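Local coordinates for protein alpha-1,4-endofucoidanase (Mariniflexile fucanivorans, PDB 6DLH) that hydrolyses sulfated fucans (fucoidans) within the chain, as a retaining glycoside hydrolase of family 107 whose catalytic domain is followed by Ig-like domains, at residues Pro593-Asp597 against Tyr665-Gly669; Ala468-Ile472 against Leu482-Pro487. One frame throughout, in Å; residues are numbered along the deposited sequence.

Contact 1. Residues Pro593-Asp597 against Tyr665-Gly669. With CA (calcium ion), chain F.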
ATOM      1  N   PRO A 593       3.311 -16.329 -20.907  1.00 48.58           N
ATOM      2  CA  PRO A 593       3.137 -17.062 -22.161  1.00 49.55           C
ATOM      3  C   PRO A 593       4.441 -17.117 -22.954  1.00 47.70           C
ATOM      4  O   PRO A 593       5.350 -16.321 -22.726  1.00 48.02           O
ATOM      5  CB  PRO A 593       2.082 -16.246 -22.924  1.00 49.64           C
ATOM      6  CG  PRO A 593       2.172 -14.853 -22.335  1.00 48.67           C
ATOM      7  CD  PRO A 593       2.568 -15.059 -20.888  1.00 47.92           C
ATOM      8  N   THR A 594       4.517 -18.086 -23.870  1.00 49.10           N
ATOM      9  CA  THR A 594       5.618 -18.207 -24.813  1.00 49.81           C
ATOM     10  C   THR A 594       5.074 -17.880 -26.201  1.00 51.97           C
ATOM     11  O   THR A 594       3.869 -17.671 -26.357  1.00 53.99           O
ATOM     12  CB  THR A 594       6.236 -19.615 -24.759  1.00 50.33           C
ATOM     13  OG1 THR A 594       5.325 -20.539 -25.358  1.00 51.37           O
ATOM     14  CG2 THR A 594       6.568 -20.077 -23.356  1.00 44.37           C
ATOM     15  N   ALA A 595       5.961 -17.863 -27.202  1.00 47.98           N
ATOM     16  CA  ALA A 595       5.558 -17.635 -28.580  1.00 48.90           C
ATOM     17  C   ALA A 595       4.559 -18.702 -29.035  1.00 49.84           C
ATOM     18  O   ALA A 595       3.729 -18.447 -29.904  1.00 54.08           O
ATOM     19  CB  ALA A 595       6.777 -17.590 -29.462  1.00 49.57           C
ATOM     20  N   ALA A 596       4.627 -19.885 -28.415  1.00 46.92           N
ATOM     21  CA  ALA A 596       3.731 -20.994 -28.701  1.00 51.29           C
ATOM     22  C   ALA A 596       2.293 -20.678 -28.283  1.00 54.81           C
ATOM     23  O   ALA A 596       1.369 -21.352 -28.733  1.00 57.89           O
ATOM     24  CB  ALA A 596       4.230 -22.247 -28.017  1.00 50.51           C
ATOM     25  N   ASP A 597       2.104 -19.671 -27.417  1.00 52.83           N
ATOM     26  CA  ASP A 597       0.780 -19.366 -26.890  1.00 51.59           C
ATOM     27  C   ASP A 597       0.119 -18.245 -27.694  1.00 49.43           C
ATOM     28  O   ASP A 597      -0.999 -17.840 -27.376  1.00 48.95           O
ATOM     29  CB  ASP A 597       0.813 -19.070 -25.388  1.00 53.36           C
ATOM     30  CG  ASP A 597       1.260 -20.243 -24.534  1.00 55.11           C
ATOM     31  OD1 ASP A 597       0.572 -21.283 -24.555  1.00 56.54           O
ATOM     32  OD2 ASP A 597       2.297 -20.108 -23.849  1.00 55.85           O
ATOM     33  N   TYR A 665      14.411 -15.059 -31.446  1.00 55.88           N
ATOM     34  CA  TYR A 665      13.009 -15.393 -31.259  1.00 55.30           C
ATOM     35  C   TYR A 665      12.582 -16.489 -32.236  1.00 55.13           C
ATOM     36  O   TYR A 665      12.988 -16.488 -33.395  1.00 52.76           O
ATOM     37  CB  TYR A 665      12.161 -14.138 -31.472  1.00 52.63           C
ATOM     38  CG  TYR A 665      10.743 -14.221 -30.969  1.00 52.19           C
ATOM     39  CD1 TYR A 665      10.468 -14.507 -29.641  1.00 52.95           C
ATOM     40  CD2 TYR A 665       9.672 -13.977 -31.816  1.00 52.58           C
ATOM     41  CE1 TYR A 665       9.165 -14.568 -29.171  1.00 51.26           C
ATOM     42  CE2 TYR A 665       8.363 -14.022 -31.361  1.00 50.82           C
ATOM     43  CZ  TYR A 665       8.111 -14.318 -30.033  1.00 50.61           C
ATOM     44  OH  TYR A 665       6.828 -14.366 -29.575  1.00 50.27           O
ATOM     45  N   ASP A 666      11.732 -17.400 -31.749  1.00 55.06           N
ATOM     46  CA  ASP A 666      11.132 -18.435 -32.576  1.00 55.05           C
ATOM     47  C   ASP A 666       9.610 -18.356 -32.471  1.00 57.19           C
ATOM     48  O   ASP A 666       9.047 -18.601 -31.405  1.00 60.06           O
ATOM     49  CB  ASP A 666      11.640 -19.825 -32.185  1.00 55.87           C
ATOM     50  CG  ASP A 666      10.967 -20.937 -32.974  1.00 58.82           C
ATOM     51  OD1 ASP A 666      11.196 -21.007 -34.200  1.00 56.11           O
ATOM     52  OD2 ASP A 666      10.199 -21.707 -32.361  1.00 58.91           O
ATOM     53  N   PHE A 667       8.956 -18.079 -33.605  1.00 56.76           N
ATOM     54  CA  PHE A 667       7.532 -17.779 -33.646  1.00 53.63           C
ATOM     55  C   PHE A 667       6.659 -18.985 -33.294  1.00 53.14           C
ATOM     56  O   PHE A 667       5.440 -18.845 -33.215  1.00 55.97           O
ATOM     57  CB  PHE A 667       7.158 -17.150 -34.989  1.00 52.75           C
ATOM     58  CG  PHE A 667       7.598 -15.714 -35.129  1.00 53.81           C
ATOM     59  CD1 PHE A 667       6.782 -14.675 -34.699  1.00 54.29           C
ATOM     60  CD2 PHE A 667       8.836 -15.398 -35.669  1.00 51.73           C
ATOM     61  CE1 PHE A 667       7.186 -13.352 -34.824  1.00 53.14           C
ATOM     62  CE2 PHE A 667       9.242 -14.076 -35.787  1.00 53.10           C
ATOM     63  CZ  PHE A 667       8.416 -13.053 -35.368  1.00 52.08           C
ATOM     64  N   GLU A 668       7.266 -20.154 -33.056  1.00 52.97           N
ATOM     65  CA  GLU A 668       6.488 -21.335 -32.700  1.00 52.53           C
ATOM     66  C   GLU A 668       6.849 -21.795 -31.290  1.00 55.44           C
ATOM     67  O   GLU A 668       6.233 -22.716 -30.756  1.00 54.46           O
ATOM     68  CB  GLU A 668       6.645 -22.458 -33.732  1.00 51.73           C
ATOM     69  CG  GLU A 668       6.212 -22.081 -35.141  1.00 46.51           C
ATOM     70  CD  GLU A 668       7.215 -21.229 -35.900  1.00 45.91           C
ATOM     71  OE1 GLU A 668       8.405 -21.263 -35.540  1.00 46.58           O
ATOM     72  OE2 GLU A 668       6.806 -20.525 -36.848  1.00 49.23           O
ATOM     73  N   GLY A 669       7.852 -21.139 -30.694  1.00 60.66           N
ATOM     74  CA  GLY A 669       8.270 -21.429 -29.332  1.00 59.79           C
ATOM     75  C   GLY A 669       8.951 -22.789 -29.210  1.00 59.60           C
ATOM     76  O   GLY A 669       8.877 -23.425 -28.158  1.00 58.44           O
TER
HETATM   77 CA    CA F 805      10.457 -23.080 -35.428  1.00 60.12          CA
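The short 3-10 turn at A595-D597 meets the type I beta turn D666-G669, and the two backbones come nearest at A596 and G669, whose CA atoms lie 4.6 Å apart. A595 carries the contact: its CB points into the opposing turn, 3.2 Å from D666 O and 3.2 Å from Y665 OH. The methyl also lies against the end of the Y665 ring, 3.6 Å from CZ, approaching it obliquely. Y665 has CG anti to its backbone N (chi1 -165°), which carries the ring across toward A595, so that the phenol end, not the CB, makes the contact; its OH is hydrogen-bonded to H624 and V625. The A596 methyl rests on E668 O, 3.4 Å from its CB. Within Y665-G669, Y665 CD2 lies over the centre of one F667 face, while F667 CE1 lies in plane at the edge of the Y665 ring. Each turn is tied from within: D597 OD2 takes a straight bond from T594 N (3.0 Å, 176°) through its anti lone pair, and G669 N reaches back to D666 O. On the side of its turn turned away from A595, D666 OD1 binds calcium at 2.5 Å and E668 OE1 at 2.7 Å; G634, D670 and D715 complete the site. No hydrogen bond crosses between the segments: the A595 methyl meets the tyrosine end and D666 O, the A596 methyl only E668 O, joining the middle Ig-like domain to the last. Because D666 and E668 sit in the turn that receives A595, the ion is consistent with fixing that turn's shape, and its protein ligands all come from residues 634-715.

Contact 2. Residues Ala468-Ile472 against Leu482-Pro487; sequences AWLTI and LSGTPP
P486 lies over one face of the W469 indole and L470 CB over the opposite face, while P487 CD comes obliquely to CD1. The proline contact is a CH-pi interaction: P486 CA sits 3.6 Å from the centroid of the five-membered ring, only 1° off its normal, and CB of the same residue extends over CE2. W469 holds its CG between backbone N and carbonyl carbon (chi1 51°), a cramped rotamer that stands the indole up against the T485-P486 backbone; its NE1 is hydrogen-bonded to E490. Beyond the tryptophan the chains pair antiparallel. T471 N gives S483 O a nearly linear bond of 2.7 Å, and S483 N returns one to T471 O at 3.0 Å. I472 and L482 form the next, non-hydrogen-bonded pair, their side chains alongside one another with CG1 of I472 3.9 Å from CD1 of L482; L470 CD1 packs on L482 CB. Beside the T471-S483 pair, one water donates to W469 O and S483 O and accepts from T471 OG1; another accepts from T485 N and reaches W469 O by a weak bond. This is the open end of a beta hairpin, strands 471-476 and 479-484, in an Ig-like domain.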
ATOM      1  N   ALA A 468     -36.377  -6.877  15.887  1.00 44.40           N
ATOM      2  CA  ALA A 468     -37.273  -7.784  16.583  1.00 42.91           C
ATOM      3  C   ALA A 468     -36.855  -9.228  16.311  1.00 43.29           C
ATOM      4  O   ALA A 468     -37.137 -10.120  17.117  1.00 41.68           O
ATOM      5  CB  ALA A 468     -38.698  -7.535  16.140  1.00 44.12           C
ATOM      6  N   TRP A 469     -36.176  -9.433  15.170  1.00 41.03           N
ATOM      7  CA  TRP A 469     -35.804 -10.755  14.691  1.00 43.11           C
ATOM      8  C   TRP A 469     -34.515 -11.274  15.336  1.00 42.82           C
ATOM      9  O   TRP A 469     -34.211 -12.459  15.202  1.00 43.50           O
ATOM     10  CB  TRP A 469     -35.731 -10.788  13.158  1.00 44.21           C
ATOM     11  CG  TRP A 469     -34.899  -9.713  12.524  1.00 45.44           C
ATOM     12  CD1 TRP A 469     -35.348  -8.546  11.973  1.00 44.58           C
ATOM     13  CD2 TRP A 469     -33.470  -9.720  12.333  1.00 46.64           C
ATOM     14  NE1 TRP A 469     -34.302  -7.829  11.457  1.00 44.72           N
ATOM     15  CE2 TRP A 469     -33.137  -8.520  11.661  1.00 44.10           C
ATOM     16  CE3 TRP A 469     -32.439 -10.616  12.661  1.00 48.45           C
ATOM     17  CZ2 TRP A 469     -31.821  -8.192  11.328  1.00 44.09           C
ATOM     18  CZ3 TRP A 469     -31.140 -10.291  12.328  1.00 47.27           C
ATOM     19  CH2 TRP A 469     -30.837  -9.092  11.673  1.00 46.53           C
ATOM     20  N   LEU A 470     -33.782 -10.403  16.047  1.00 43.59           N
ATOM     21  CA  LEU A 470     -32.454 -10.713  16.561  1.00 42.72           C
ATOM     22  C   LEU A 470     -32.543 -11.349  17.951  1.00 44.43           C
ATOM     23  O   LEU A 470     -33.217 -10.831  18.842  1.00 46.07           O
ATOM     24  CB  LEU A 470     -31.609  -9.433  16.583  1.00 42.22           C
ATOM     25  CG  LEU A 470     -30.111  -9.612  16.854  1.00 44.76           C
ATOM     26  CD1 LEU A 470     -29.381 -10.178  15.639  1.00 42.18           C
ATOM     27  CD2 LEU A 470     -29.480  -8.295  17.290  1.00 42.99           C
ATOM     28  N   THR A 471     -31.868 -12.500  18.104  1.00 43.49           N
ATOM     29  CA  THR A 471     -31.628 -13.132  19.395  1.00 42.42           C
ATOM     30  C   THR A 471     -30.135 -13.026  19.727  1.00 42.16           C
ATOM     31  O   THR A 471     -29.282 -13.063  18.836  1.00 40.31           O
ATOM     32  CB  THR A 471     -32.152 -14.580  19.428  1.00 43.26           C
ATOM     33  OG1 THR A 471     -33.560 -14.624  19.171  1.00 41.70           O
ATOM     34  CG2 THR A 471     -31.884 -15.290  20.739  1.00 43.99           C
ATOM     35  N   ILE A 472     -29.840 -12.876  21.021  1.00 39.23           N
ATOM     36  CA  ILE A 472     -28.485 -12.850  21.548  1.00 39.84           C
ATOM     37  C   ILE A 472     -28.362 -13.985  22.561  1.00 39.57           C
ATOM     38  O   ILE A 472     -28.931 -13.925  23.653  1.00 37.34           O
ATOM     39  CB  ILE A 472     -28.156 -11.473  22.163  1.00 40.32           C
ATOM     40  CG1 ILE A 472     -28.131 -10.374  21.092  1.00 40.10           C
ATOM     41  CG2 ILE A 472     -26.848 -11.536  22.948  1.00 41.79           C
ATOM     42  CD1 ILE A 472     -27.793  -8.991  21.606  1.00 38.25           C
ATOM     43  N   LEU A 482     -25.171 -13.379  17.780  1.00 41.69           N
ATOM     44  CA  LEU A 482     -26.257 -12.563  17.276  1.00 39.84           C
ATOM     45  C   LEU A 482     -26.822 -13.296  16.064  1.00 42.50           C
ATOM     46  O   LEU A 482     -26.108 -13.509  15.080  1.00 39.63           O
ATOM     47  CB  LEU A 482     -25.679 -11.208  16.858  1.00 40.69           C
ATOM     48  CG  LEU A 482     -25.583 -10.135  17.943  1.00 41.08           C
ATOM     49  CD1 LEU A 482     -24.736 -10.591  19.125  1.00 38.05           C
ATOM     50  CD2 LEU A 482     -25.033  -8.843  17.355  1.00 38.89           C
ATOM     51  N   SER A 483     -28.090 -13.714  16.165  1.00 40.25           N
ATOM     52  CA  SER A 483     -28.689 -14.490  15.092  1.00 41.78           C
ATOM     53  C   SER A 483     -30.191 -14.241  14.990  1.00 40.31           C
ATOM     54  O   SER A 483     -30.818 -13.720  15.910  1.00 39.22           O
ATOM     55  CB  SER A 483     -28.354 -15.969  15.197  1.00 39.03           C
ATOM     56  OG  SER A 483     -29.023 -16.579  16.291  1.00 38.26           O
ATOM     57  N   GLY A 484     -30.731 -14.649  13.839  1.00 42.43           N
ATOM     58  CA  GLY A 484     -32.121 -14.485  13.456  1.00 47.16           C
ATOM     59  C   GLY A 484     -32.238 -14.473  11.935  1.00 47.98           C
ATOM     60  O   GLY A 484     -31.244 -14.682  11.240  1.00 46.23           O
ATOM     61  N   THR A 485     -33.455 -14.239  11.432  1.00 48.25           N
ATOM     62  CA  THR A 485     -33.657 -14.035  10.008  1.00 50.17           C
ATOM     63  C   THR A 485     -34.447 -12.750   9.799  1.00 53.62           C
ATOM     64  O   THR A 485     -35.606 -12.667  10.200  1.00 58.03           O
ATOM     65  CB  THR A 485     -34.335 -15.243   9.351  1.00 49.31           C
ATOM     66  OG1 THR A 485     -33.493 -16.376   9.563  1.00 45.14           O
ATOM     67  CG2 THR A 485     -34.562 -15.056   7.866  1.00 47.78           C
ATOM     68  N   PRO A 486     -33.846 -11.707   9.182  1.00 54.99           N
ATOM     69  CA  PRO A 486     -34.601 -10.520   8.786  1.00 55.71           C
ATOM     70  C   PRO A 486     -35.620 -10.949   7.732  1.00 57.05           C
ATOM     71  O   PRO A 486     -35.312 -11.799   6.896  1.00 57.39           O
ATOM     72  CB  PRO A 486     -33.540  -9.599   8.161  1.00 53.21           C
ATOM     73  CG  PRO A 486     -32.422 -10.540   7.752  1.00 52.99           C
ATOM     74  CD  PRO A 486     -32.424 -11.624   8.811  1.00 52.91           C
ATOM     75  N   PRO A 487     -36.863 -10.413   7.759  1.00 58.83           N
ATOM     76  CA  PRO A 487     -37.810 -10.610   6.660  1.00 59.92           C
ATOM     77  C   PRO A 487     -37.305  -9.931   5.388  1.00 58.26           C
ATOM     78  O   PRO A 487     -36.412  -9.084   5.456  1.00 54.85           O
ATOM     79  CB  PRO A 487     -39.098  -9.932   7.157  1.00 61.40           C
ATOM     80  CG  PRO A 487     -38.628  -8.942   8.206  1.00 63.03           C
ATOM     81  CD  PRO A 487     -37.429  -9.606   8.853  1.00 62.09           C
TER
HETATM   82  O   HOH W   1     -33.556 -14.695  16.580  1.00 44.98           O
HETATM   83  O   HOH W   2     -35.627 -14.807  13.287  1.00 47.21           O
HETATM   84  O   HOH W   3     -28.405 -16.069  18.739  1.00 41.32           O

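How the contacts relate
Contact 2 comes first along the chain and closes before contact 1 opens; their centres lie about 59 Å apart, with nearest atoms about 45 Å apart. They share no strand or sheet. Contact 2 lies within a single Ig-like domain, in the antiparallel sheet where strand 479-484 runs between 439-444 and 471-476. Contact 1 instead bridges two later Ig-like domains, from the loop between strands 586-590 and 599-608 to the loop between 654-659 and 674-678. Contact 2 thus lies within one module, near its surface, and contact 1 at the seam between two modules, in the chain of Ig-like domains that follows the helix-rich catalytic part with its seven-stranded parallel sheet.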